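Local coordinates for EDD domain protein, DegV family (Ruminococcus gnavus, PDB 3JR7), which is of unknown function but probably binds a lipid such as a fatty acid, at residues H132-I146 against V163-T176. Residues are numbered along the deposited sequence; the frame is centred on the assembly and turned at random.
Sequences HVFNSRSASVGETLI and VVESVECYIEEQHT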
ATOM      1  N   HIS A 132     -10.575   9.741 -11.505  1.00 19.60           N
ATOM      2  CA  HIS A 132     -10.994   9.517 -10.131  1.00 18.96           C
ATOM      3  C   HIS A 132      -9.818   9.106  -9.284  1.00 18.98           C
ATOM      4  O   HIS A 132      -9.078   8.174  -9.634  1.00 19.41           O
ATOM      5  CB  HIS A 132     -12.112   8.468 -10.017  1.00 19.24           C
ATOM      6  CG  HIS A 132     -12.632   8.343  -8.624  1.00 20.78           C
ATOM      7  ND1 HIS A 132     -13.585   9.195  -8.119  1.00 21.86           N
ATOM      8  CD2 HIS A 132     -12.229   7.569  -7.583  1.00 21.81           C
ATOM      9  CE1 HIS A 132     -13.801   8.899  -6.845  1.00 22.56           C
ATOM     10  NE2 HIS A 132     -12.986   7.918  -6.497  1.00 21.79           N
ATOM     11  N   VAL A 133      -9.644   9.795  -8.152  1.00 19.71           N
ATOM     12  CA  VAL A 133      -8.592   9.489  -7.197  1.00 18.83           C
ATOM     13  C   VAL A 133      -9.194   8.650  -6.009  1.00 19.68           C
ATOM     14  O   VAL A 133     -10.102   9.135  -5.305  1.00 20.96           O
ATOM     15  CB  VAL A 133      -7.940  10.760  -6.651  1.00 18.30           C
ATOM     16  CG1 VAL A 133      -6.827  10.390  -5.681  1.00 16.83           C
ATOM     17  CG2 VAL A 133      -7.373  11.617  -7.804  1.00 19.05           C
ATOM     18  N   PHE A 134      -8.702   7.424  -5.813  1.00 18.58           N
ATOM     19  CA  PHE A 134      -9.125   6.562  -4.703  1.00 19.40           C
ATOM     20  C   PHE A 134      -8.130   6.760  -3.531  1.00 19.31           C
ATOM     21  O   PHE A 134      -6.929   6.546  -3.659  1.00 19.23           O
ATOM     22  CB  PHE A 134      -9.146   5.083  -5.096  1.00 19.69           C
ATOM     23  CG  PHE A 134     -10.098   4.727  -6.184  1.00 20.37           C
ATOM     24  CD1 PHE A 134     -11.449   4.562  -5.917  1.00 22.16           C
ATOM     25  CD2 PHE A 134      -9.638   4.502  -7.469  1.00 21.14           C
ATOM     26  CE1 PHE A 134     -12.345   4.238  -6.942  1.00 21.13           C
ATOM     27  CE2 PHE A 134     -10.498   4.172  -8.485  1.00 22.72           C
ATOM     28  CZ  PHE A 134     -11.854   4.038  -8.237  1.00 22.61           C
ATOM     29  N   ASN A 135      -8.618   7.250  -2.411  1.00 20.04           N
ATOM     30  CA  ASN A 135      -7.856   7.251  -1.181  1.00 19.18           C
ATOM     31  C   ASN A 135      -7.933   5.811  -0.697  1.00 19.34           C
ATOM     32  O   ASN A 135      -8.980   5.381  -0.269  1.00 20.26           O
ATOM     33  CB  ASN A 135      -8.554   8.186  -0.181  1.00 19.75           C
ATOM     34  CG  ASN A 135      -8.031   8.070   1.228  1.00 19.46           C
ATOM     35  OD1 ASN A 135      -7.022   7.414   1.479  1.00 20.20           O
ATOM     36  ND2 ASN A 135      -8.715   8.735   2.167  1.00 18.49           N
ATOM     37  N   SER A 136      -6.832   5.077  -0.705  1.00 18.80           N
ATOM     38  CA  SER A 136      -6.856   3.678  -0.289  1.00 17.99           C
ATOM     39  C   SER A 136      -7.209   3.472   1.170  1.00 18.35           C
ATOM     40  O   SER A 136      -7.620   2.430   1.469  1.00 17.93           O
ATOM     41  CB  SER A 136      -5.508   2.981  -0.509  1.00 18.49           C
ATOM     42  OG  SER A 136      -4.505   3.485   0.344  1.00 17.27           O
ATOM     43  N   ARG A 137      -7.023   4.462   2.048  1.00 18.62           N
ATOM     44  CA  ARG A 137      -7.073   4.294   3.500  1.00 19.19           C
ATOM     45  C   ARG A 137      -6.128   3.179   3.991  1.00 19.63           C
ATOM     46  O   ARG A 137      -6.406   2.498   4.982  1.00 20.14           O
ATOM     47  CB  ARG A 137      -8.518   4.093   3.954  1.00 21.31           C
ATOM     48  CG  ARG A 137      -9.404   5.394   3.672  1.00 24.04           C
ATOM     49  CD  ARG A 137     -10.894   5.095   3.429  1.00 30.75           C
ATOM     50  NE  ARG A 137     -11.589   6.314   3.005  1.00 34.77           N
ATOM     51  CZ  ARG A 137     -11.816   6.734   1.729  1.00 38.46           C
ATOM     52  NH1 ARG A 137     -11.486   6.028   0.621  1.00 33.28           N
ATOM     53  NH2 ARG A 137     -12.451   7.917   1.545  1.00 42.75           N
ATOM     54  N   SER A 138      -5.021   3.003   3.272  1.00 18.98           N
ATOM     55  CA  SER A 138      -4.130   1.895   3.435  1.00 18.98           C
ATOM     56  C   SER A 138      -2.748   2.278   2.887  1.00 19.37           C
ATOM     57  O   SER A 138      -2.431   3.462   2.789  1.00 18.96           O
ATOM     58  CB  SER A 138      -4.724   0.624   2.760  1.00 20.29           C
ATOM     59  OG  SER A 138      -3.918  -0.582   2.961  1.00 19.98           O
ATOM     60  N   ALA A 139      -1.939   1.269   2.544  1.00 19.43           N
ATOM     61  CA  ALA A 139      -0.579   1.446   2.062  1.00 18.37           C
ATOM     62  C   ALA A 139      -0.205   0.140   1.393  1.00 18.22           C
ATOM     63  O   ALA A 139      -0.885  -0.884   1.557  1.00 18.28           O
ATOM     64  CB  ALA A 139       0.382   1.710   3.231  1.00 17.69           C
ATOM     65  N   SER A 140       0.886   0.162   0.646  1.00 19.04           N
ATOM     66  CA  SER A 140       1.568  -1.048   0.191  1.00 19.09           C
ATOM     67  C   SER A 140       0.576  -1.884  -0.605  1.00 19.05           C
ATOM     68  O   SER A 140      -0.100  -1.351  -1.495  1.00 20.00           O
ATOM     69  CB  SER A 140       2.180  -1.792   1.403  1.00 19.83           C
ATOM     70  OG  SER A 140       2.760  -3.069   1.059  1.00 20.59           O
ATOM     71  N   VAL A 141       0.426  -3.145  -0.255  1.00 18.53           N
ATOM     72  CA  VAL A 141      -0.428  -4.076  -0.979  1.00 19.21           C
ATOM     73  C   VAL A 141      -1.934  -3.778  -0.864  1.00 19.77           C
ATOM     74  O   VAL A 141      -2.741  -4.276  -1.671  1.00 19.94           O
ATOM     75  CB  VAL A 141      -0.146  -5.592  -0.656  1.00 19.46           C
ATOM     76  CG1 VAL A 141       1.151  -6.065  -1.357  1.00 18.46           C
ATOM     77  CG2 VAL A 141      -0.148  -5.855   0.843  1.00 19.73           C
ATOM     78  N   GLY A 142      -2.318  -2.946   0.096  1.00 19.74           N
ATOM     79  CA  GLY A 142      -3.695  -2.387   0.086  1.00 20.66           C
ATOM     80  C   GLY A 142      -3.941  -1.642  -1.243  1.00 19.91           C
ATOM     81  O   GLY A 142      -4.971  -1.809  -1.883  1.00 19.00           O
ATOM     82  N   GLU A 143      -2.959  -0.845  -1.674  1.00 20.61           N
ATOM     83  CA  GLU A 143      -3.069  -0.113  -2.962  1.00 18.74           C
ATOM     84  C   GLU A 143      -3.073  -1.085  -4.142  1.00 19.11           C
ATOM     85  O   GLU A 143      -3.836  -0.933  -5.118  1.00 19.06           O
ATOM     86  CB  GLU A 143      -1.920   0.868  -3.092  1.00 18.50           C
ATOM     87  CG  GLU A 143      -1.931   1.976  -2.021  1.00 20.59           C
ATOM     88  CD  GLU A 143      -0.707   2.871  -2.087  1.00 20.44           C
ATOM     89  OE1 GLU A 143      -0.444   3.445  -3.154  1.00 21.56           O
ATOM     90  OE2 GLU A 143      -0.004   2.986  -1.063  1.00 20.72           O
ATOM     91  N   THR A 144      -2.202  -2.091  -4.056  1.00 19.50           N
ATOM     92  CA  THR A 144      -2.059  -3.100  -5.076  1.00 19.80           C
ATOM     93  C   THR A 144      -3.404  -3.760  -5.310  1.00 19.86           C
ATOM     94  O   THR A 144      -3.881  -3.875  -6.459  1.00 19.77           O
ATOM     95  CB  THR A 144      -1.057  -4.192  -4.638  1.00 19.62           C
ATOM     96  OG1 THR A 144       0.171  -3.588  -4.202  1.00 19.17           O
ATOM     97  CG2 THR A 144      -0.812  -5.158  -5.752  1.00 20.90           C
ATOM     98  N   LEU A 145      -4.030  -4.164  -4.218  1.00 19.19           N
ATOM     99  CA  LEU A 145      -5.307  -4.876  -4.320  1.00 19.76           C
ATOM    100  C   LEU A 145      -6.422  -3.994  -4.912  1.00 20.13           C
ATOM    101  O   LEU A 145      -7.228  -4.463  -5.708  1.00 21.03           O
ATOM    102  CB  LEU A 145      -5.737  -5.445  -2.969  1.00 19.36           C
ATOM    103  CG  LEU A 145      -5.061  -6.738  -2.538  1.00 20.01           C
ATOM    104  CD1 LEU A 145      -5.411  -7.048  -1.077  1.00 20.53           C
ATOM    105  CD2 LEU A 145      -5.407  -7.886  -3.460  1.00 19.28           C
ATOM    106  N   ILE A 146      -6.424  -2.724  -4.557  1.00 20.84           N
ATOM    107  CA  ILE A 146      -7.362  -1.743  -5.141  1.00 20.44           C
ATOM    108  C   ILE A 146      -7.148  -1.604  -6.678  1.00 19.76           C
ATOM    109  O   ILE A 146      -8.108  -1.687  -7.429  1.00 18.99           O
ATOM    110  CB  ILE A 146      -7.248  -0.371  -4.427  1.00 20.20           C
ATOM    111  CG1 ILE A 146      -7.702  -0.501  -2.948  1.00 20.38           C
ATOM    112  CG2 ILE A 146      -8.097   0.705  -5.118  1.00 20.19           C
ATOM    113  CD1 ILE A 146      -7.256   0.664  -2.080  1.00 15.74           C
ATOM    114  N   VAL A 163     -17.305   1.439 -11.956  1.00 21.64           N
ATOM    115  CA  VAL A 163     -15.999   1.054 -11.444  1.00 21.28           C
ATOM    116  C   VAL A 163     -15.719   1.871 -10.169  1.00 21.65           C
ATOM    117  O   VAL A 163     -15.290   1.314  -9.146  1.00 22.50           O
ATOM    118  CB  VAL A 163     -14.872   1.282 -12.473  1.00 21.79           C
ATOM    119  CG1 VAL A 163     -13.461   1.004 -11.826  1.00 19.62           C
ATOM    120  CG2 VAL A 163     -15.082   0.458 -13.785  1.00 18.55           C
ATOM    121  N   VAL A 164     -15.952   3.174 -10.209  1.00 21.81           N
ATOM    122  CA  VAL A 164     -15.723   4.039  -9.009  1.00 21.88           C
ATOM    123  C   VAL A 164     -16.535   3.529  -7.805  1.00 22.38           C
ATOM    124  O   VAL A 164     -15.985   3.322  -6.685  1.00 21.39           O
ATOM    125  CB  VAL A 164     -16.033   5.530  -9.309  1.00 22.14           C
ATOM    126  CG1 VAL A 164     -16.060   6.361  -8.043  1.00 20.68           C
ATOM    127  CG2 VAL A 164     -14.976   6.112 -10.303  1.00 23.19           C
ATOM    128  N   GLU A 165     -17.841   3.294  -8.017  1.00 21.87           N
ATOM    129  CA  GLU A 165     -18.658   2.768  -6.930  1.00 21.59           C
ATOM    130  C   GLU A 165     -18.156   1.416  -6.420  1.00 21.41           C
ATOM    131  O   GLU A 165     -18.072   1.220  -5.191  1.00 20.41           O
ATOM    132  CB  GLU A 165     -20.135   2.698  -7.331  1.00 22.68           C
ATOM    133  CG  GLU A 165     -21.049   2.083  -6.251  1.00 24.57           C
ATOM    134  CD  GLU A 165     -22.550   2.112  -6.606  1.00 28.28           C
ATOM    135  OE1 GLU A 165     -22.860   2.099  -7.800  1.00 30.15           O
ATOM    136  OE2 GLU A 165     -23.403   2.081  -5.695  1.00 29.19           O
ATOM    137  N   SER A 166     -17.861   0.471  -7.320  1.00 22.13           N
ATOM    138  CA  SER A 166     -17.452  -0.885  -6.898  1.00 23.33           C
ATOM    139  C   SER A 166     -16.138  -0.863  -6.140  1.00 22.87           C
ATOM    140  O   SER A 166     -15.958  -1.601  -5.156  1.00 22.38           O
ATOM    141  CB  SER A 166     -17.327  -1.877  -8.062  1.00 24.20           C
ATOM    142  OG  SER A 166     -18.565  -1.934  -8.739  1.00 28.50           O
ATOM    143  N   VAL A 167     -15.225  -0.006  -6.586  1.00 22.80           N
ATOM    144  CA  VAL A 167     -13.922   0.073  -5.961  1.00 22.08           C
ATOM    145  C   VAL A 167     -13.988   0.784  -4.619  1.00 22.45           C
ATOM    146  O   VAL A 167     -13.331   0.363  -3.686  1.00 21.87           O
ATOM    147  CB  VAL A 167     -12.899   0.727  -6.894  1.00 22.07           C
ATOM    148  CG1 VAL A 167     -11.598   1.006  -6.143  1.00 21.35           C
ATOM    149  CG2 VAL A 167     -12.674  -0.195  -8.149  1.00 20.48           C
ATOM    150  N   GLU A 168     -14.759   1.869  -4.519  1.00 23.14           N
ATOM    151  CA  GLU A 168     -14.960   2.510  -3.233  1.00 24.50           C
ATOM    152  C   GLU A 168     -15.582   1.531  -2.230  1.00 24.65           C
ATOM    153  O   GLU A 168     -15.207   1.562  -1.056  1.00 25.10           O
ATOM    154  CB  GLU A 168     -15.742   3.841  -3.327  1.00 24.51           C
ATOM    155  CG  GLU A 168     -14.989   4.967  -4.062  1.00 28.62           C
ATOM    156  CD  GLU A 168     -13.823   5.647  -3.251  1.00 34.62           C
ATOM    157  OE1 GLU A 168     -13.618   5.226  -2.045  1.00 35.97           O
ATOM    158  OE2 GLU A 168     -13.162   6.623  -3.822  1.00 32.72           O
ATOM    159  N   CYS A 169     -16.489   0.660  -2.683  1.00 24.41           N
ATOM    160  CA  CYS A 169     -17.053  -0.382  -1.814  1.00 25.61           C
ATOM    161  C   CYS A 169     -15.936  -1.341  -1.364  1.00 24.72           C
ATOM    162  O   CYS A 169     -15.790  -1.641  -0.182  1.00 24.86           O
ATOM    163  CB  CYS A 169     -18.169  -1.175  -2.523  1.00 25.58           C
ATOM    164  SG  CYS A 169     -18.726  -2.671  -1.591  1.00 31.85           S
ATOM    165  N   TYR A 170     -15.162  -1.817  -2.317  1.00 23.51           N
ATOM    166  CA  TYR A 170     -14.028  -2.658  -1.980  1.00 23.09           C
ATOM    167  C   TYR A 170     -13.112  -2.004  -0.923  1.00 22.74           C
ATOM    168  O   TYR A 170     -12.696  -2.677   0.045  1.00 23.68           O
ATOM    169  CB  TYR A 170     -13.224  -3.063  -3.232  1.00 23.13           C
ATOM    170  CG  TYR A 170     -11.975  -3.840  -2.825  1.00 24.26           C
ATOM    171  CD1 TYR A 170     -12.092  -5.062  -2.168  1.00 25.57           C
ATOM    172  CD2 TYR A 170     -10.699  -3.334  -3.030  1.00 23.82           C
ATOM    173  CE1 TYR A 170     -10.974  -5.756  -1.727  1.00 25.44           C
ATOM    174  CE2 TYR A 170      -9.567  -4.041  -2.619  1.00 22.65           C
ATOM    175  CZ  TYR A 170      -9.720  -5.242  -1.955  1.00 24.09           C
ATOM    176  OH  TYR A 170      -8.629  -5.939  -1.494  1.00 24.93           O
ATOM    177  N   ILE A 171     -12.821  -0.713  -1.068  1.00 21.31           N
ATOM    178  CA  ILE A 171     -11.984  -0.004  -0.114  1.00 21.88           C
ATOM    179  C   ILE A 171     -12.586  -0.080   1.288  1.00 23.26           C
ATOM    180  O   ILE A 171     -11.881  -0.332   2.285  1.00 21.46           O
ATOM    181  CB  ILE A 171     -11.744   1.427  -0.583  1.00 21.45           C
ATOM    182  CG1 ILE A 171     -10.797   1.388  -1.823  1.00 20.78           C
ATOM    183  CG2 ILE A 171     -11.147   2.279   0.474  1.00 24.22           C
ATOM    184  CD1 ILE A 171     -10.635   2.752  -2.519  1.00 19.55           C
ATOM    185  N   GLU A 172     -13.892   0.093   1.354  1.00 23.60           N
ATOM    186  CA  GLU A 172     -14.629   0.004   2.621  1.00 26.33           C
ATOM    187  C   GLU A 172     -14.570  -1.403   3.245  1.00 25.77           C
ATOM    188  O   GLU A 172     -14.456  -1.524   4.461  1.00 26.68           O
ATOM    189  CB  GLU A 172     -16.103   0.438   2.371  1.00 27.94           C
ATOM    190  CG  GLU A 172     -17.001   0.504   3.623  1.00 33.28           C
ATOM    191  CD  GLU A 172     -17.790  -0.764   3.895  1.00 39.69           C
ATOM    192  OE1 GLU A 172     -17.778  -1.709   3.059  1.00 42.34           O
ATOM    193  OE2 GLU A 172     -18.444  -0.807   4.961  1.00 45.67           O
ATOM    194  N   GLU A 173     -14.584  -2.450   2.419  1.00 25.13           N
ATOM    195  CA  GLU A 173     -14.440  -3.825   2.918  1.00 25.73           C
ATOM    196  C   GLU A 173     -13.021  -4.179   3.340  1.00 25.76           C
ATOM    197  O   GLU A 173     -12.839  -5.041   4.210  1.00 24.84           O
ATOM    198  CB  GLU A 173     -14.868  -4.842   1.857  1.00 26.95           C
ATOM    199  CG  GLU A 173     -16.335  -4.599   1.450  1.00 28.52           C
ATOM    200  CD  GLU A 173     -16.787  -5.328   0.164  1.00 33.47           C
ATOM    201  OE1 GLU A 173     -16.005  -5.648  -0.747  1.00 36.24           O
ATOM    202  OE2 GLU A 173     -17.993  -5.561   0.064  1.00 36.12           O
ATOM    203  N   GLN A 174     -12.034  -3.523   2.716  1.00 24.71           N
ATOM    204  CA  GLN A 174     -10.618  -3.875   2.870  1.00 24.61           C
ATOM    205  C   GLN A 174     -10.031  -3.440   4.209  1.00 24.44           C
ATOM    206  O   GLN A 174     -10.126  -2.265   4.559  1.00 23.86           O
ATOM    207  CB  GLN A 174      -9.819  -3.227   1.736  1.00 24.56           C
ATOM    208  CG  GLN A 174      -8.372  -3.685   1.603  1.00 25.61           C
ATOM    209  CD  GLN A 174      -7.596  -2.816   0.618  1.00 23.46           C
ATOM    210  OE1 GLN A 174      -7.363  -1.644   0.895  1.00 21.76           O
ATOM    211  NE2 GLN A 174      -7.148  -3.405  -0.509  1.00 19.98           N
ATOM    212  N   HIS A 175      -9.353  -4.370   4.914  1.00 23.25           N
ATOM    213  CA  HIS A 175      -8.636  -4.080   6.166  1.00 22.54           C
ATOM    214  C   HIS A 175      -7.150  -4.450   6.022  1.00 22.36           C
ATOM    215  O   HIS A 175      -6.820  -5.417   5.352  1.00 21.66           O
ATOM    216  CB  HIS A 175      -9.170  -4.940   7.333  1.00 23.88           C
ATOM    217  CG  HIS A 175     -10.611  -4.724   7.646  1.00 24.77           C
ATOM    218  ND1 HIS A 175     -11.618  -5.351   6.945  1.00 29.03           N
ATOM    219  CD2 HIS A 175     -11.220  -3.900   8.528  1.00 29.25           C
ATOM    220  CE1 HIS A 175     -12.787  -4.941   7.407  1.00 29.59           C
ATOM    221  NE2 HIS A 175     -12.572  -4.052   8.355  1.00 27.97           N
ATOM    222  N   THR A 176      -6.289  -3.703   6.704  1.00 21.16           N
ATOM    223  CA  THR A 176      -4.842  -3.852   6.647  1.00 20.64           C
ATOM    224  C   THR A 176      -4.309  -4.150   8.046  1.00 20.66           C
ATOM    225  O   THR A 176      -4.789  -3.605   9.067  1.00 21.36           O
ATOM    226  CB  THR A 176      -4.184  -2.525   6.173  1.00 20.06           C
ATOM    227  OG1 THR A 176      -4.773  -2.162   4.933  1.00 20.19           O
ATOM    228  CG2 THR A 176      -2.622  -2.629   6.000  1.00 20.12           C
TER
HETATM  229  O   HOH W   1     -11.282   7.989  -2.352  1.00 29.32           O
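Phe134 is packed between Val167 and its own neighbour on the strand, His132: Val167 CG1 sits over one face, 3.6 Å from the ring centroid, while His132 CD2 lies over the opposite face. With its CG anti to the carbonyl carbon (chi1 -62°), the phenyl group has Glu168 CG at its edge. Ile146 adds to the buried part of the contact, its CD1 reaching Ile171 CG1 at 3.6 Å. At the partly exposed edge the contacts turn polar. His132 NE2 donates to Glu168 OE2 over 3.0 Å, almost straight at 170°, in the imidazole plane and on the anti lone pair; Val164 CG1 covers a ring face. A water bridges OE2 to the backbone N of Asn135. Arg137 NH1 makes a looser salt bridge, 3.5 Å from Glu168 OE1, with guanidinium and carboxylate planes 74° apart. An alanine in place of His132 would probably cost Glu168 OE2 its imidazole donor and uncover one face of Phe134. Strand 132-135 and helix 163-173 run nearly parallel, their axes 9.5 Å apart: the helix packs on the sheet where strands 130-135 and 98-103 pair in parallel, an alpha/beta layering. After this helix the chain enters the second sheet at Thr176. Just before it, Gln174 sends NE2 to Gly142 O (3.0 Å), on a lone pair in the carbonyl plane; Ile146 N also donates to this oxygen. The same NE2 donates to Tyr170 OH, which abuts Leu145 CB. Ser138 OG and Thr176 OG1 share a 2.7 Å hydrogen bond; both residues line a pocket holding a polyether, probably from the crystallisation liquor, at most a hint of where lipid might bind.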